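Local coordinates for protein GCN5-related N-acetyltransferase (Anabaena variabilis, PDB 2OZG) that binds coenzyme A and, as a GCN5-related N-acetyltransferase, probably transfers acetyl groups from acetyl-CoA to an amine, possibly that of an aminoglycoside, at residues Glu18-Leu23 with Ile45-Phe50; Gln70-Gln75 with Ser354-Leu359; Lys342-Leu347 with Leu378-Gln383. All blocks are in the same frame, centred on the assembly; numbering follows the deposited sequence.

How the contacts relate
Contact 2 is the buried one, its centre about 11 Å from that of the chain. Contacts 1 and 3 are partly buried and more peripheral, their centres about 23 and 26 Å from it. Contact 1 is purely apolar packing inside the N-terminal GNAT domain. Contact 2 joins that domain to the sterol carrier protein domain through an aromatic pair and a threonine packed against the indole, whereas contact 3 stays within the latter domain and adds a salt bridge to its apolar part. Contacts 2 and 3 use consecutive elements, strand 345-348 and helix 349-357, and touch where L355 CD2 meets L347 CD2 at 4.2 Å. Contact 1 stands apart, its nearest atoms about 15 Å from contact 2.

Contact 1. Residues Glu18-Leu23 with Ile45-Phe50; sequences ENIQQL and IGLENF
I20 and L23, on the first turn of helix 20-30, pack against L47 and F50 in the connection that closes the beta-alpha-alpha-beta start of the GNAT fold. Here strand 10-14 leads through helices 20-30 and 37-45 into strand 50-55, its antiparallel neighbour. I20 meets two partners. L47 CD1 lies against both CB and CG2 of I20, each 4.0 Å away, the two side chains meeting at a slant. The CG1 branch of I20 extends away from the backbone N (chi1 -166°), and the CD1 at its end reaches on to the backbone side of F50, 4.3 Å from F50 CB. About one turn further on, L23 also holds its CG opposite the backbone N (chi1 176°), which carries CD2 over to F50. L23 CD2 comes within 3.9 Å of F50 CD2 and is almost as near F50 CB, so this methyl meets the root of the aromatic side chain at an oblique angle to the ring. No hydrogen bond crosses between the segments; the 170 Å² they bury is hydrocarbon packing. V42 of helix 37-45 touches both I20 and F50, while A64 of strand 58-72 adds to the packing of F50. The side chain of L23 is about 10 Å from the bound coenzyme A, consistent with a place behind the pocket. At the G46 turn, where phi is positive after helix 37-45, N49 ND2 reaches back to donate a hydrogen bond of 2.7 Å to I45 O.

Contact 2. Residues Gln70-Gln75 with Ser354-Leu359; sequences QWWGGQ and SLYTSL
W72 stacks against Y356 in a T-shaped (edge-to-face) pair at the interface between the GNAT domain and the sterol carrier protein domain. W72 opens the type I' beta turn that joins strands 58-72 and 75-87 through G73 and G74. Y356 and T357 lie in the last turn of the helix, before the Schellman motif at S358. The pair is defined by planes at 71° and by centroids 5.2 Å apart, the edge of the Y356 ring directed at the face of the five-membered ring of W72. Y356 CE1 makes the approach: it stands 3.8 Å above the indole plane, offset toward the rim. That reach follows from chi1 of -177°, which turns the Y356 ring opposite the backbone N. T357 packs obliquely against the six-membered part of the indole, lying alongside W72 and pointing the same way. Packing is tight here, with T357 CG2 3.3 Å from W72 CH2 and T357 CB 3.5 Å from W72 CZ3. The polar ends are engaged elsewhere: Y356 OH bonds to A296 O and T357 OG1 to A134 O. H179 makes a further edge-to-face contact with W72. The indole nitrogen is satisfied within its own strand, W72 NE1 donating to Q70 OE1 at 2.8 Å; W72 NE1 stands 55° out of the Q70 carbonyl plane, above it and off the lone pairs.

Contact 3. Residues Lys342-Leu347 with Leu378-Gln383; sequences KGELQL and LLKATQ
The flat carboxylate of E344 is met by the ammonium group of K380, which binds OE2 through the syn lone pair, on the side of the other oxygen. K380 NZ lies close to the carboxylate plane, whereas its CE carbon stands well out of it, so the lysine chain climbs away from one side of the group. The resulting salt bridge is uneven: E344 OE2 to K380 NZ measures 2.9 Å, and the second bond, from K380 NZ to E344 OE1, is weak at 3.2 Å. The two side chains cross at about a right angle. E344 is extended beyond CG, and the lysine bends at chi3 (-61°) to bring its tip to the acid. Each partner has a second tie to the neighbouring strand, since E344 OE2 also accepts from H311 N and K380 NZ donates to E309 O; these bonds would limit how far either group can shift. Beside the bridge the contact turns apolar, where L345 CD1 touches A381 CB at 3.8 Å. Within the helix, the carbonyl of L378 is another flat group, and T382 N and T382 OG1 reach its oxygen from opposite faces, the hydroxyl at 2.7 Å. The contact thus lays helix 375-385 against the mixed sheet of the sterol carrier protein domain. L345 hydrogen-bonds through its backbone to strand 308-315 and touches A373 of strand 371-373 with its side chain, while A381 also packs on L310 of strand 308-315 and on P362 of helix 362-367.

Contact 1. Residues Glu18-Leu23 with Ile45-Phe50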
loop_
_atom_site.group_PDB
_atom_site.type_symbol
_atom_site.label_atom_id
_atom_site.label_comp_id
_atom_site.label_asym_id
_atom_site.label_seq_id
_atom_site.Cartn_x
_atom_site.Cartn_y
_atom_site.Cartn_z
ATOM N N GLU A 18 -47.113 -8.731 7.310
ATOM C CA GLU A 18 -47.477 -7.365 6.978
ATOM C C GLU A 18 -46.289 -6.428 6.997
ATOM O O GLU A 18 -46.294 -5.393 6.312
ATOM C CB GLU A 18 -48.530 -6.853 7.956
ATOM C CG GLU A 18 -49.256 -5.577 7.508
ATOM C CD GLU A 18 -50.215 -5.786 6.304
ATOM O OE1 GLU A 18 -50.669 -6.938 6.088
ATOM O OE2 GLU A 18 -50.524 -4.779 5.604
ATOM N N ASN A 19 -45.257 -6.766 7.758
ATOM C CA ASN A 19 -44.112 -5.877 7.865
ATOM C C ASN A 19 -42.725 -6.488 7.616
ATOM O O ASN A 19 -41.772 -5.755 7.670
ATOM C CB ASN A 19 -44.135 -5.193 9.244
ATOM C CG ASN A 19 -44.062 -6.212 10.405
ATOM O OD1 ASN A 19 -43.458 -7.295 10.266
ATOM N ND2 ASN A 19 -44.650 -5.860 11.553
ATOM N N ILE A 20 -42.600 -7.787 7.345
ATOM C CA ILE A 20 -41.257 -8.424 7.212
ATOM C C ILE A 20 -40.462 -7.985 5.964
ATOM O O ILE A 20 -39.227 -8.007 5.947
ATOM C CB ILE A 20 -41.359 -9.993 7.256
ATOM C CG1 ILE A 20 -39.996 -10.649 7.478
ATOM C CG2 ILE A 20 -42.023 -10.530 5.975
ATOM C CD1 ILE A 20 -39.213 -10.078 8.697
ATOM N N GLN A 21 -41.151 -7.596 4.913
ATOM C CA GLN A 21 -40.441 -7.079 3.745
ATOM C C GLN A 21 -39.839 -5.712 3.986
ATOM O O GLN A 21 -38.757 -5.446 3.478
ATOM C CB GLN A 21 -41.353 -6.919 2.560
ATOM C CG GLN A 21 -41.699 -8.188 1.876
ATOM C CD GLN A 21 -42.731 -7.950 0.825
ATOM O OE1 GLN A 21 -42.470 -8.151 -0.355
ATOM N NE2 GLN A 21 -43.908 -7.457 1.239
ATOM N N GLN A 22 -40.606 -4.821 4.636
ATOM C CA GLN A 22 -40.114 -3.520 4.975
ATOM C C GLN A 22 -38.935 -3.729 5.872
ATOM O O GLN A 22 -37.947 -3.095 5.659
ATOM C CB GLN A 22 -41.116 -2.670 5.741
ATOM C CG GLN A 22 -42.178 -2.006 4.905
ATOM C CD GLN A 22 -43.524 -1.986 5.592
ATOM O OE1 GLN A 22 -44.210 -3.004 5.661
ATOM N NE2 GLN A 22 -43.922 -0.824 6.081
ATOM N N LEU A 23 -39.044 -4.592 6.896
ATOM C CA LEU A 23 -37.901 -4.771 7.806
ATOM C C LEU A 23 -36.702 -5.299 7.032
ATOM O O LEU A 23 -35.585 -4.862 7.227
ATOM C CB LEU A 23 -38.269 -5.716 8.956
ATOM C CG LEU A 23 -37.162 -6.073 9.948
ATOM C CD1 LEU A 23 -36.606 -4.821 10.707
ATOM C CD2 LEU A 23 -37.640 -7.137 10.946
ATOM N N ILE A 45 -33.222 -17.496 9.422
ATOM C CA ILE A 45 -33.547 -17.267 10.826
ATOM C C ILE A 45 -34.980 -17.538 11.204
ATOM O O ILE A 45 -35.261 -17.987 12.311
ATOM C CB ILE A 45 -33.237 -15.827 11.197
ATOM C CG1 ILE A 45 -31.730 -15.647 11.149
ATOM C CG2 ILE A 45 -33.850 -15.473 12.568
ATOM C CD1 ILE A 45 -31.212 -14.322 11.562
ATOM N N GLY A 46 -35.904 -17.246 10.296
ATOM C CA GLY A 46 -37.315 -17.434 10.583
ATOM C C GLY A 46 -37.978 -16.151 11.070
ATOM O O GLY A 46 -37.545 -15.506 12.013
ATOM N N LEU A 47 -39.055 -15.803 10.398
ATOM C CA LEU A 47 -39.866 -14.635 10.699
ATOM C C LEU A 47 -40.328 -14.540 12.151
ATOM O O LEU A 47 -40.507 -13.435 12.677
ATOM C CB LEU A 47 -41.100 -14.682 9.761
ATOM C CG LEU A 47 -42.133 -13.549 9.755
ATOM C CD1 LEU A 47 -42.902 -13.525 8.429
ATOM C CD2 LEU A 47 -43.111 -13.659 10.907
ATOM N N GLU A 48 -40.573 -15.699 12.769
ATOM C CA GLU A 48 -41.033 -15.783 14.153
ATOM C C GLU A 48 -40.051 -15.178 15.112
ATOM O O GLU A 48 -40.457 -14.732 16.182
ATOM C CB GLU A 48 -41.300 -17.243 14.589
ATOM C CG GLU A 48 -40.203 -18.273 14.216
ATOM C CD GLU A 48 -40.223 -18.657 12.725
ATOM N N ASN A 49 -38.766 -15.184 14.723
ATOM C CA ASN A 49 -37.677 -14.648 15.524
ATOM C C ASN A 49 -37.413 -13.179 15.326
ATOM O O ASN A 49 -36.632 -12.588 16.062
ATOM C CB ASN A 49 -36.405 -15.451 15.251
ATOM C CG ASN A 49 -36.529 -16.872 15.719
ATOM O OD1 ASN A 49 -37.088 -17.110 16.774
ATOM N ND2 ASN A 49 -36.072 -17.833 14.902
ATOM N N PHE A 50 -38.055 -12.579 14.336
ATOM C CA PHE A 50 -37.853 -11.134 14.142
ATOM C C PHE A 50 -38.873 -10.282 14.919
ATOM O O PHE A 50 -40.014 -10.697 15.220
ATOM C CB PHE A 50 -37.822 -10.758 12.689
ATOM C CG PHE A 50 -36.599 -11.206 11.970
ATOM C CD1 PHE A 50 -36.546 -12.455 11.400
ATOM C CD2 PHE A 50 -35.542 -10.353 11.783
ATOM C CE1 PHE A 50 -35.425 -12.844 10.689
ATOM C CE2 PHE A 50 -34.411 -10.742 11.083
ATOM C CZ PHE A 50 -34.363 -11.981 10.529
#

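Contact 2. Residues Gln70-Gln75 with Ser354-Leu359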
loop_
_atom_site.group_PDB
_atom_site.type_symbol
_atom_site.label_atom_id
_atom_site.label_comp_id
_atom_site.label_asym_id
_atom_site.label_seq_id
_atom_site.Cartn_x
_atom_site.Cartn_y
_atom_site.Cartn_z
ATOM N N GLN A 70 -25.695 -21.220 25.793
ATOM C CA GLN A 70 -24.277 -20.887 25.854
ATOM C C GLN A 70 -23.648 -21.736 26.963
ATOM O O GLN A 70 -24.223 -21.863 28.047
ATOM C CB GLN A 70 -24.075 -19.402 26.171
ATOM C CG GLN A 70 -22.731 -18.917 25.758
ATOM C CD GLN A 70 -22.579 -17.456 25.753
ATOM O OE1 GLN A 70 -23.267 -16.743 26.486
ATOM N NE2 GLN A 70 -21.560 -16.968 25.001
ATOM N N TRP A 71 -22.469 -22.296 26.686
ATOM C CA TRP A 71 -21.790 -23.146 27.660
ATOM C C TRP A 71 -20.866 -22.363 28.631
ATOM O O TRP A 71 -19.841 -21.849 28.206
ATOM C CB TRP A 71 -21.043 -24.250 26.929
ATOM C CG TRP A 71 -21.938 -25.162 26.142
ATOM C CD1 TRP A 71 -22.250 -25.031 24.812
ATOM C CD2 TRP A 71 -22.636 -26.335 26.593
ATOM N NE1 TRP A 71 -23.087 -26.015 24.424
ATOM C CE2 TRP A 71 -23.352 -26.836 25.487
ATOM C CE3 TRP A 71 -22.708 -27.024 27.804
ATOM C CZ2 TRP A 71 -24.121 -28.018 25.555
ATOM C CZ3 TRP A 71 -23.513 -28.137 27.886
ATOM C CH2 TRP A 71 -24.191 -28.637 26.780
ATOM N N TRP A 72 -21.238 -22.287 29.919
ATOM C CA TRP A 72 -20.455 -21.574 30.942
ATOM C C TRP A 72 -20.142 -22.582 32.051
ATOM O O TRP A 72 -21.061 -23.167 32.645
ATOM C CB TRP A 72 -21.240 -20.368 31.523
ATOM C CG TRP A 72 -21.550 -19.272 30.491
ATOM C CD1 TRP A 72 -22.758 -19.009 29.851
ATOM C CD2 TRP A 72 -20.585 -18.400 29.905
ATOM N NE1 TRP A 72 -22.591 -17.938 28.975
ATOM C CE2 TRP A 72 -21.257 -17.572 28.992
ATOM C CE3 TRP A 72 -19.205 -18.190 30.143
ATOM C CZ2 TRP A 72 -20.591 -16.589 28.279
ATOM C CZ3 TRP A 72 -18.548 -17.268 29.423
ATOM C CH2 TRP A 72 -19.227 -16.464 28.500
ATOM N N GLY A 73 -18.861 -22.764 32.315
ATOM C CA GLY A 73 -18.372 -23.697 33.279
ATOM C C GLY A 73 -18.902 -25.104 32.983
ATOM O O GLY A 73 -19.146 -25.873 33.887
ATOM N N GLY A 74 -19.135 -25.388 31.715
ATOM C CA GLY A 74 -19.571 -26.691 31.282
ATOM C C GLY A 74 -21.027 -27.013 31.427
ATOM O O GLY A 74 -21.395 -28.170 31.264
ATOM N N GLN A 75 -21.845 -26.012 31.736
ATOM C CA GLN A 75 -23.283 -26.172 31.849
ATOM C C GLN A 75 -23.914 -25.312 30.781
ATOM O O GLN A 75 -23.417 -24.232 30.470
ATOM C CB GLN A 75 -23.742 -25.680 33.210
ATOM C CG GLN A 75 -23.207 -26.507 34.391
ATOM C CD GLN A 75 -23.661 -27.944 34.364
ATOM O OE1 GLN A 75 -24.845 -28.246 34.171
ATOM N NE2 GLN A 75 -22.723 -28.840 34.538
ATOM N N SER A 354 -19.114 -9.159 33.044
ATOM C CA SER A 354 -17.704 -9.400 32.765
ATOM C C SER A 354 -17.168 -10.348 33.817
ATOM O O SER A 354 -16.348 -11.181 33.499
ATOM C CB SER A 354 -16.903 -8.142 32.751
ATOM O OG SER A 354 -17.416 -7.159 31.864
ATOM N N LEU A 355 -17.669 -10.219 35.049
ATOM C CA LEU A 355 -17.270 -11.099 36.140
ATOM C C LEU A 355 -17.718 -12.531 35.857
ATOM O O LEU A 355 -16.937 -13.485 35.977
ATOM C CB LEU A 355 -17.923 -10.637 37.445
ATOM C CG LEU A 355 -17.618 -11.485 38.701
ATOM C CD1 LEU A 355 -16.165 -11.398 39.060
ATOM C CD2 LEU A 355 -18.478 -11.100 39.878
ATOM N N TYR A 356 -18.989 -12.660 35.466
ATOM C CA TYR A 356 -19.628 -13.954 35.178
ATOM C C TYR A 356 -18.936 -14.793 34.141
ATOM O O TYR A 356 -18.770 -16.001 34.289
ATOM C CB TYR A 356 -21.051 -13.693 34.690
ATOM C CG TYR A 356 -21.956 -14.903 34.393
ATOM C CD1 TYR A 356 -21.955 -15.517 33.178
ATOM C CD2 TYR A 356 -22.855 -15.347 35.316
ATOM C CE1 TYR A 356 -22.848 -16.583 32.888
ATOM C CE2 TYR A 356 -23.712 -16.434 35.047
ATOM C CZ TYR A 356 -23.705 -17.024 33.834
ATOM O OH TYR A 356 -24.574 -18.098 33.590
ATOM N N THR A 357 -18.508 -14.152 33.067
ATOM C CA THR A 357 -17.841 -14.867 31.956
ATOM C C THR A 357 -16.361 -15.157 32.099
ATOM O O THR A 357 -15.788 -15.883 31.267
ATOM C CB THR A 357 -17.979 -14.030 30.661
ATOM O OG1 THR A 357 -17.279 -12.800 30.823
ATOM C CG2 THR A 357 -19.421 -13.796 30.366
ATOM N N SER A 358 -15.739 -14.618 33.140
ATOM C CA SER A 358 -14.304 -14.740 33.352
ATOM C C SER A 358 -13.468 -14.018 32.326
ATOM O O SER A 358 -12.304 -14.326 32.160
ATOM C CB SER A 358 -13.827 -16.219 33.387
ATOM O OG SER A 358 -14.788 -16.977 34.029
ATOM N N LEU A 359 -14.019 -13.026 31.642
ATOM C CA LEU A 359 -13.196 -12.255 30.718
ATOM C C LEU A 359 -12.107 -11.516 31.498
ATOM O O LEU A 359 -10.935 -11.463 31.072
ATOM C CB LEU A 359 -14.074 -11.219 29.961
ATOM C CG LEU A 359 -13.311 -10.379 28.945
ATOM C CD1 LEU A 359 -12.632 -11.221 27.897
ATOM C CD2 LEU A 359 -14.219 -9.343 28.303
#

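Contact 3. Residues Lys342-Leu347 with Leu378-Gln383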
loop_
_atom_site.group_PDB
_atom_site.type_symbol
_atom_site.label_atom_id
_atom_site.label_comp_id
_atom_site.label_asym_id
_atom_site.label_seq_id
_atom_site.Cartn_x
_atom_site.Cartn_y
_atom_site.Cartn_z
ATOM N N LYS A 342 -24.824 -9.248 53.023
ATOM C CA LYS A 342 -24.169 -8.024 53.379
ATOM C C LYS A 342 -23.599 -7.203 52.245
ATOM O O LYS A 342 -22.954 -6.200 52.497
ATOM C CB LYS A 342 -23.128 -8.335 54.436
ATOM C CG LYS A 342 -22.002 -9.182 54.035
ATOM C CD LYS A 342 -21.448 -9.805 55.308
ATOM C CE LYS A 342 -20.305 -10.737 55.051
ATOM N NZ LYS A 342 -19.816 -11.231 56.377
ATOM N N GLY A 343 -23.794 -7.647 51.001
ATOM C CA GLY A 343 -23.348 -6.882 49.849
ATOM C C GLY A 343 -21.913 -6.400 49.978
ATOM O O GLY A 343 -21.626 -5.210 49.851
ATOM N N GLU A 344 -21.019 -7.366 50.157
ATOM C CA GLU A 344 -19.597 -7.174 50.277
ATOM C C GLU A 344 -18.961 -6.893 48.938
ATOM O O GLU A 344 -17.835 -6.431 48.900
ATOM C CB GLU A 344 -18.925 -8.405 50.915
ATOM C CG GLU A 344 -19.138 -9.735 50.150
ATOM C CD GLU A 344 -18.658 -11.046 50.871
ATOM O OE1 GLU A 344 -17.997 -11.011 51.941
ATOM O OE2 GLU A 344 -18.988 -12.125 50.322
ATOM N N LEU A 345 -19.649 -7.214 47.851
ATOM C CA LEU A 345 -19.115 -6.965 46.520
ATOM C C LEU A 345 -20.199 -6.301 45.732
ATOM O O LEU A 345 -21.226 -6.927 45.443
ATOM C CB LEU A 345 -18.624 -8.243 45.870
ATOM C CG LEU A 345 -17.942 -8.113 44.490
ATOM C CD1 LEU A 345 -17.091 -9.334 44.206
ATOM C CD2 LEU A 345 -18.941 -7.942 43.369
ATOM N N GLN A 346 -19.968 -5.029 45.398
ATOM C CA GLN A 346 -20.957 -4.193 44.729
ATOM C C GLN A 346 -20.604 -3.897 43.311
ATOM O O GLN A 346 -19.471 -3.542 43.009
ATOM C CB GLN A 346 -21.032 -2.854 45.439
ATOM C CG GLN A 346 -21.081 -3.048 46.963
ATOM C CD GLN A 346 -20.220 -1.988 47.672
ATOM O OE1 GLN A 346 -19.079 -2.259 48.056
ATOM N NE2 GLN A 346 -20.735 -0.767 47.756
ATOM N N LEU A 347 -21.601 -3.987 42.443
ATOM C CA LEU A 347 -21.387 -3.732 41.054
ATOM C C LEU A 347 -22.707 -3.503 40.341
ATOM O O LEU A 347 -23.785 -3.822 40.818
ATOM C CB LEU A 347 -20.641 -4.915 40.404
ATOM C CG LEU A 347 -21.033 -6.334 40.750
ATOM C CD1 LEU A 347 -22.472 -6.624 40.790
ATOM C CD2 LEU A 347 -20.348 -7.308 39.787
ATOM N N LEU A 378 -13.129 -10.288 47.317
ATOM C CA LEU A 378 -12.354 -10.369 46.069
ATOM C C LEU A 378 -11.807 -11.772 45.885
ATOM O O LEU A 378 -11.827 -12.307 44.795
ATOM C CB LEU A 378 -11.193 -9.374 46.034
ATOM C CG LEU A 378 -11.424 -7.875 45.802
ATOM C CD1 LEU A 378 -10.085 -7.190 45.769
ATOM C CD2 LEU A 378 -12.163 -7.606 44.491
ATOM N N LEU A 379 -11.305 -12.366 46.976
ATOM C CA LEU A 379 -10.754 -13.713 46.909
ATOM C C LEU A 379 -11.834 -14.740 46.586
ATOM O O LEU A 379 -11.649 -15.604 45.741
ATOM C CB LEU A 379 -10.022 -14.090 48.205
ATOM C CG LEU A 379 -9.485 -15.531 48.213
ATOM C CD1 LEU A 379 -8.541 -15.749 47.051
ATOM C CD2 LEU A 379 -8.825 -15.874 49.540
ATOM N N LYS A 380 -12.961 -14.659 47.279
ATOM C CA LYS A 380 -14.051 -15.577 47.027
ATOM C C LYS A 380 -14.511 -15.466 45.569
ATOM O O LYS A 380 -14.616 -16.479 44.872
ATOM C CB LYS A 380 -15.181 -15.344 48.029
ATOM C CG LYS A 380 -14.762 -15.640 49.416
ATOM C CD LYS A 380 -15.921 -15.608 50.416
ATOM C CE LYS A 380 -16.612 -14.215 50.502
ATOM N NZ LYS A 380 -17.453 -14.113 51.750
ATOM N N ALA A 381 -14.708 -14.251 45.079
ATOM C CA ALA A 381 -15.095 -14.076 43.675
ATOM C C ALA A 381 -14.046 -14.586 42.683
ATOM O O ALA A 381 -14.391 -15.083 41.622
ATOM C CB ALA A 381 -15.372 -12.672 43.383
ATOM N N THR A 382 -12.777 -14.457 43.021
ATOM C CA THR A 382 -11.737 -14.949 42.139
ATOM C C THR A 382 -11.819 -16.457 42.043
ATOM O O THR A 382 -11.713 -17.011 40.962
ATOM C CB THR A 382 -10.351 -14.527 42.653
ATOM O OG1 THR A 382 -10.307 -13.115 42.725
ATOM C CG2 THR A 382 -9.251 -14.996 41.765
ATOM N N GLN A 383 -12.032 -17.109 43.180
ATOM C CA GLN A 383 -12.119 -18.556 43.222
ATOM C C GLN A 383 -13.353 -19.051 42.448
ATOM O O GLN A 383 -13.271 -20.007 41.656
ATOM C CB GLN A 383 -12.219 -19.019 44.688
ATOM C CG GLN A 383 -10.937 -18.748 45.510
ATOM C CD GLN A 383 -11.128 -18.975 46.988
ATOM O OE1 GLN A 383 -12.260 -18.953 47.478
ATOM N NE2 GLN A 383 -10.027 -19.147 47.722
#